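Local coordinates for protein glutathione S-transferase (Ceriporiopsis subvermispora, PDB 6J3E) that probably conjugates glutathione to electrophilic substrates, as a serine-type glutathione S-transferase of a white-rot fungus, at residues Y68-G80 with S84-Y97. Sequence-based numbering, arbitrary orientation.
Sequences YYTLPVIHDPSTG and SDSAAIARYLDKTY. With EDO (1,2-ethanediol), chain D; EDO (1,2-ethanediol), chain C.
One carboxylate oxygen, D76 OD2, is shared by two tyrosine hydroxyls, firmly by that of Y97, the first residue past helix 86-96, and less surely by that of Y92 within the helix. Y97 OH donates at 2.6 Å to D76 OD2, meeting the syn side of the carboxylate. Y92 OH donates to the same oxygen, though its modelled position is less certain. OD2 lies at the edge of both rings, but the Y92 ring stands almost perpendicular to the carboxylate, 88° between planes, whereas that of Y97 is turned by 33°. With CG anti to its backbone N (chi1 -171°), D76 places OD2 where the two hydroxyls converge. With an alanine in place of D76, Y97 OH would probably lose its acceptor and its ring be freer to turn, and Y92 OH would lose a less certain one.

I74 and I89 meet tip to tip, I74 CG1 3.6 Å from I89 CD1, and I74 CD1 also reaches L93 CD2. At the other end, P72, after its cis peptide bond, lays CG 3.9 Å from S86 CB. This is the cis-proline loop of the thioredoxin-like domain, beside the helix start where D85 OD1 caps A87 N. L71 and S86 bind glutathione; in this apo model S86 OG hydrogen-bonds an ethanediol O2 at 2.6 Å, and also K26 and Y206. The chemistry implies a probably charged carboxylate pinning one end, with a polar glutathione pocket at the other.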
loop_
_atom_site.group_PDB
_atom_site.type_symbol
_atom_site.label_atom_id
_atom_site.label_comp_id
_atom_site.label_asym_id
_atom_site.label_seq_id
_atom_site.Cartn_x
_atom_site.Cartn_y
_atom_site.Cartn_z
ATOM N N TYR A 68 -10.411 20.208 7.318
ATOM C CA TYR A 68 -10.010 19.517 8.544
ATOM C C TYR A 68 -8.521 19.760 8.769
ATOM O O TYR A 68 -7.693 19.390 7.929
ATOM C CB TYR A 68 -10.312 18.021 8.439
ATOM C CG TYR A 68 -10.162 17.197 9.706
ATOM C CD1 TYR A 68 -11.190 17.143 10.652
ATOM C CD2 TYR A 68 -9.019 16.414 9.928
ATOM C CE1 TYR A 68 -11.070 16.373 11.802
ATOM C CE2 TYR A 68 -8.896 15.634 11.076
ATOM C CZ TYR A 68 -9.927 15.621 12.008
ATOM O OH TYR A 68 -9.816 14.861 13.144
ATOM N N TYR A 69 -8.183 20.371 9.896
ATOM C CA TYR A 69 -6.806 20.718 10.201
ATOM C C TYR A 69 -6.215 19.747 11.215
ATOM O O TYR A 69 -6.861 19.395 12.207
ATOM C CB TYR A 69 -6.731 22.144 10.728
ATOM C CG TYR A 69 -7.103 23.208 9.711
ATOM C CD1 TYR A 69 -6.166 23.698 8.813
ATOM C CD2 TYR A 69 -8.389 23.733 9.661
ATOM C CE1 TYR A 69 -6.491 24.681 7.901
ATOM C CE2 TYR A 69 -8.726 24.707 8.739
ATOM C CZ TYR A 69 -7.775 25.185 7.875
ATOM O OH TYR A 69 -8.105 26.163 6.964
ATOM N N THR A 70 -4.978 19.325 10.957
ATOM C CA THR A 70 -4.240 18.401 11.805
ATOM C C THR A 70 -2.807 18.880 11.977
ATOM O O THR A 70 -2.281 19.665 11.179
ATOM C CB THR A 70 -4.192 16.981 11.214
ATOM O OG1 THR A 70 -3.660 17.041 9.874
ATOM C CG2 THR A 70 -5.567 16.355 11.205
ATOM N N LEU A 71 -2.168 18.359 13.015
ATOM C CA LEU A 71 -0.727 18.488 13.170
ATOM C C LEU A 71 -0.109 17.148 12.787
ATOM O O LEU A 71 -0.811 16.134 12.771
ATOM C CB LEU A 71 -0.381 18.888 14.602
ATOM C CG LEU A 71 -1.062 20.205 14.978
ATOM C CD1 LEU A 71 -0.575 20.688 16.340
ATOM C CD2 LEU A 71 -0.795 21.229 13.864
ATOM N N PRO A 72 1.194 17.122 12.462
ATOM C CA PRO A 72 2.202 18.190 12.500
ATOM C C PRO A 72 2.014 19.296 11.463
ATOM O O PRO A 72 1.485 19.048 10.378
ATOM C CB PRO A 72 3.503 17.435 12.215
ATOM C CG PRO A 72 3.071 16.286 11.361
ATOM C CD PRO A 72 1.763 15.860 11.953
ATOM N N VAL A 73 2.453 20.501 11.806
ATOM C CA VAL A 73 2.653 21.576 10.843
ATOM C C VAL A 73 3.984 22.248 11.158
ATOM O O VAL A 73 4.372 22.357 12.326
ATOM C CB VAL A 73 1.494 22.590 10.882
ATOM C CG1 VAL A 73 1.793 23.773 10.000
ATOM C CG2 VAL A 73 0.212 21.935 10.419
ATOM N N ILE A 74 4.699 22.681 10.130
ATOM C CA ILE A 74 5.891 23.491 10.354
ATOM C C ILE A 74 5.741 24.819 9.624
ATOM O O ILE A 74 5.129 24.895 8.554
ATOM C CB ILE A 74 7.201 22.795 9.922
ATOM C CG1 ILE A 74 7.189 22.473 8.428
ATOM C CG2 ILE A 74 7.459 21.571 10.780
ATOM C CD1 ILE A 74 8.560 22.133 7.889
ATOM N N HIS A 75 6.296 25.877 10.223
ATOM C CA HIS A 75 6.489 27.150 9.542
ATOM C C HIS A 75 7.973 27.471 9.499
ATOM O O HIS A 75 8.650 27.467 10.537
ATOM C CB HIS A 75 5.744 28.313 10.195
ATOM C CG HIS A 75 6.073 29.628 9.564
ATOM N ND1 HIS A 75 5.638 29.969 8.302
ATOM C CD2 HIS A 75 6.851 30.655 9.985
ATOM C CE1 HIS A 75 6.113 31.159 7.980
ATOM N NE2 HIS A 75 6.846 31.600 8.988
ATOM N N ASP A 76 8.466 27.745 8.290
ATOM C CA ASP A 76 9.879 27.974 8.011
ATOM C C ASP A 76 10.070 29.453 7.731
ATOM O O ASP A 76 9.849 29.901 6.594
ATOM C CB ASP A 76 10.338 27.131 6.817
ATOM C CG ASP A 76 11.845 27.174 6.616
ATOM O OD1 ASP A 76 12.530 27.794 7.463
ATOM O OD2 ASP A 76 12.351 26.570 5.637
ATOM N N PRO A 77 10.444 30.260 8.728
ATOM C CA PRO A 77 10.607 31.698 8.472
ATOM C C PRO A 77 11.680 31.982 7.433
ATOM O O PRO A 77 11.571 32.968 6.690
ATOM C CB PRO A 77 10.959 32.260 9.857
ATOM C CG PRO A 77 11.578 31.116 10.573
ATOM C CD PRO A 77 10.872 29.888 10.088
ATOM N N SER A 78 12.695 31.116 7.332
ATOM C CA SER A 78 13.677 31.229 6.257
ATOM C C SER A 78 13.017 31.302 4.885
ATOM O O SER A 78 13.588 31.859 3.945
ATOM C CB SER A 78 14.635 30.039 6.304
ATOM O OG SER A 78 14.539 29.287 5.105
ATOM N N THR A 79 11.812 30.757 4.748
ATOM C CA THR A 79 11.142 30.714 3.462
ATOM C C THR A 79 9.767 31.346 3.464
ATOM O O THR A 79 9.243 31.642 2.383
ATOM C CB THR A 79 11.009 29.267 2.984
ATOM O OG1 THR A 79 10.673 29.256 1.599
ATOM C CG2 THR A 79 9.922 28.582 3.733
ATOM N N GLY A 80 9.166 31.554 4.630
ATOM C CA GLY A 80 7.800 32.021 4.714
ATOM C C GLY A 80 6.736 30.983 4.417
ATOM O O GLY A 80 5.547 31.318 4.469
ATOM N N SER A 84 1.920 21.323 5.965
ATOM C CA SER A 84 1.203 20.401 6.831
ATOM C C SER A 84 1.200 19.015 6.202
ATOM O O SER A 84 1.433 18.860 4.999
ATOM C CB SER A 84 -0.230 20.867 7.076
ATOM O OG SER A 84 -0.983 20.835 5.876
ATOM N N ASP A 85 0.915 18.013 7.040
ATOM C CA ASP A 85 0.965 16.585 6.705
ATOM C C ASP A 85 2.418 16.139 6.662
ATOM O O ASP A 85 3.217 16.672 5.878
ATOM C CB ASP A 85 0.246 16.257 5.381
ATOM C CG ASP A 85 0.181 14.755 5.099
ATOM O OD1 ASP A 85 1.236 14.156 4.813
ATOM O OD2 ASP A 85 -0.925 14.163 5.172
ATOM N N SER A 86 2.760 15.151 7.495
ATOM C CA SER A 86 4.160 14.769 7.681
ATOM C C SER A 86 4.816 14.302 6.390
ATOM O O SER A 86 6.020 14.515 6.208
ATOM C CB SER A 86 4.279 13.682 8.752
ATOM O OG SER A 86 3.248 12.719 8.640
ATOM N N ALA A 87 4.060 13.661 5.489
ATOM C CA ALA A 87 4.656 13.252 4.220
ATOM C C ALA A 87 5.030 14.465 3.381
ATOM O O ALA A 87 6.059 14.459 2.703
ATOM C CB ALA A 87 3.713 12.331 3.442
ATOM N N ALA A 88 4.217 15.523 3.425
ATOM C CA ALA A 88 4.545 16.748 2.698
ATOM C C ALA A 88 5.637 17.548 3.390
ATOM O O ALA A 88 6.406 18.233 2.716
ATOM C CB ALA A 88 3.299 17.618 2.525
ATOM N N ILE A 89 5.695 17.499 4.724
ATOM C CA ILE A 89 6.817 18.080 5.456
ATOM C C ILE A 89 8.116 17.443 4.983
ATOM O O ILE A 89 9.114 18.125 4.713
ATOM C CB ILE A 89 6.635 17.883 6.974
ATOM C CG1 ILE A 89 5.231 18.289 7.459
ATOM C CG2 ILE A 89 7.696 18.645 7.742
ATOM C CD1 ILE A 89 5.064 19.693 7.713
ATOM N N ALA A 90 8.115 16.117 4.875
ATOM C CA ALA A 90 9.336 15.411 4.531
ATOM C C ALA A 90 9.817 15.839 3.158
ATOM O O ALA A 90 11.011 16.108 2.965
ATOM C CB ALA A 90 9.108 13.895 4.590
ATOM N N ARG A 91 8.893 15.934 2.193
ATOM C CA ARG A 91 9.294 16.321 0.844
ATOM C C ARG A 91 9.788 17.749 0.821
ATOM O O ARG A 91 10.778 18.056 0.148
ATOM C CB ARG A 91 8.144 16.151 -0.145
ATOM C CG ARG A 91 7.703 14.702 -0.294
ATOM C CD ARG A 91 6.566 14.546 -1.282
ATOM N NE ARG A 91 6.389 13.163 -1.678
ATOM C CZ ARG A 91 5.751 12.271 -0.948
ATOM N NH1 ARG A 91 5.632 11.025 -1.405
ATOM N NH2 ARG A 91 5.222 12.599 0.252
ATOM N N TYR A 92 9.093 18.638 1.538
ATOM C CA TYR A 92 9.545 20.015 1.618
ATOM C C TYR A 92 10.934 20.090 2.224
ATOM O O TYR A 92 11.792 20.831 1.739
ATOM C CB TYR A 92 8.565 20.839 2.436
ATOM C CG TYR A 92 9.146 22.171 2.800
ATOM C CD1 TYR A 92 9.021 23.260 1.936
ATOM C CD2 TYR A 92 9.840 22.344 4.002
ATOM C CE1 TYR A 92 9.555 24.486 2.261
ATOM C CE2 TYR A 92 10.383 23.565 4.334
ATOM C CZ TYR A 92 10.233 24.632 3.460
ATOM O OH TYR A 92 10.781 25.835 3.794
ATOM N N LEU A 93 11.169 19.350 3.303
ATOM C CA LEU A 93 12.491 19.374 3.918
ATOM C C LEU A 93 13.566 18.839 2.967
ATOM O O LEU A 93 14.679 19.384 2.917
ATOM C CB LEU A 93 12.464 18.584 5.222
ATOM C CG LEU A 93 11.538 19.219 6.255
ATOM C CD1 LEU A 93 11.548 18.423 7.545
ATOM C CD2 LEU A 93 11.941 20.670 6.474
ATOM N N ASP A 94 13.256 17.768 2.211
ATOM C CA ASP A 94 14.171 17.273 1.175
ATOM C C ASP A 94 14.530 18.388 0.200
ATOM O O ASP A 94 15.698 18.593 -0.133
ATOM C CB ASP A 94 13.539 16.112 0.387
ATOM C CG ASP A 94 13.843 14.727 0.966
ATOM O OD1 ASP A 94 14.488 14.620 2.034
ATOM O OD2 ASP A 94 13.397 13.725 0.336
ATOM N N LYS A 95 13.517 19.114 -0.269
ATOM C CA LYS A 95 13.678 20.024 -1.392
ATOM C C LYS A 95 14.227 21.378 -0.956
ATOM O O LYS A 95 14.893 22.061 -1.740
ATOM C CB LYS A 95 12.333 20.168 -2.117
ATOM C CG LYS A 95 12.061 21.532 -2.715
ATOM C CD LYS A 95 10.578 21.858 -2.688
ATOM C CE LYS A 95 10.331 23.349 -2.932
ATOM N NZ LYS A 95 8.936 23.743 -2.566
ATOM N N THR A 96 14.007 21.767 0.287
ATOM C CA THR A 96 14.482 23.069 0.724
ATOM C C THR A 96 15.871 22.998 1.351
ATOM O O THR A 96 16.621 23.978 1.279
ATOM C CB THR A 96 13.447 23.677 1.686
ATOM O OG1 THR A 96 12.201 23.809 0.993
ATOM C CG2 THR A 96 13.869 25.049 2.203
ATOM N N TYR A 97 16.251 21.854 1.923
ATOM C CA TYR A 97 17.544 21.682 2.586
ATOM C C TYR A 97 18.269 20.518 1.935
ATOM O O TYR A 97 18.527 19.495 2.576
ATOM C CB TYR A 97 17.370 21.467 4.086
ATOM C CG TYR A 97 16.678 22.648 4.697
ATOM C CD1 TYR A 97 15.298 22.695 4.814
ATOM C CD2 TYR A 97 17.401 23.757 5.095
ATOM C CE1 TYR A 97 14.672 23.800 5.347
ATOM C CE2 TYR A 97 16.776 24.863 5.630
ATOM C CZ TYR A 97 15.417 24.888 5.745
ATOM O OH TYR A 97 14.830 26.018 6.271
HETATM C C1 EDO D . -0.782 14.620 9.258
HETATM O O1 EDO D . -1.948 14.102 9.920
HETATM C C2 EDO D . -0.016 13.468 8.624
HETATM O O2 EDO D . 0.888 12.928 9.588
HETATM C C1 EDO C . -10.201 19.640 13.573
HETATM O O1 EDO C . -8.919 20.195 13.914
HETATM C C2 EDO C . -11.014 20.679 12.803
HETATM O O2 EDO C . -10.170 21.342 11.846
HETATM O O HOH W 1 -1.062 17.703 9.596
#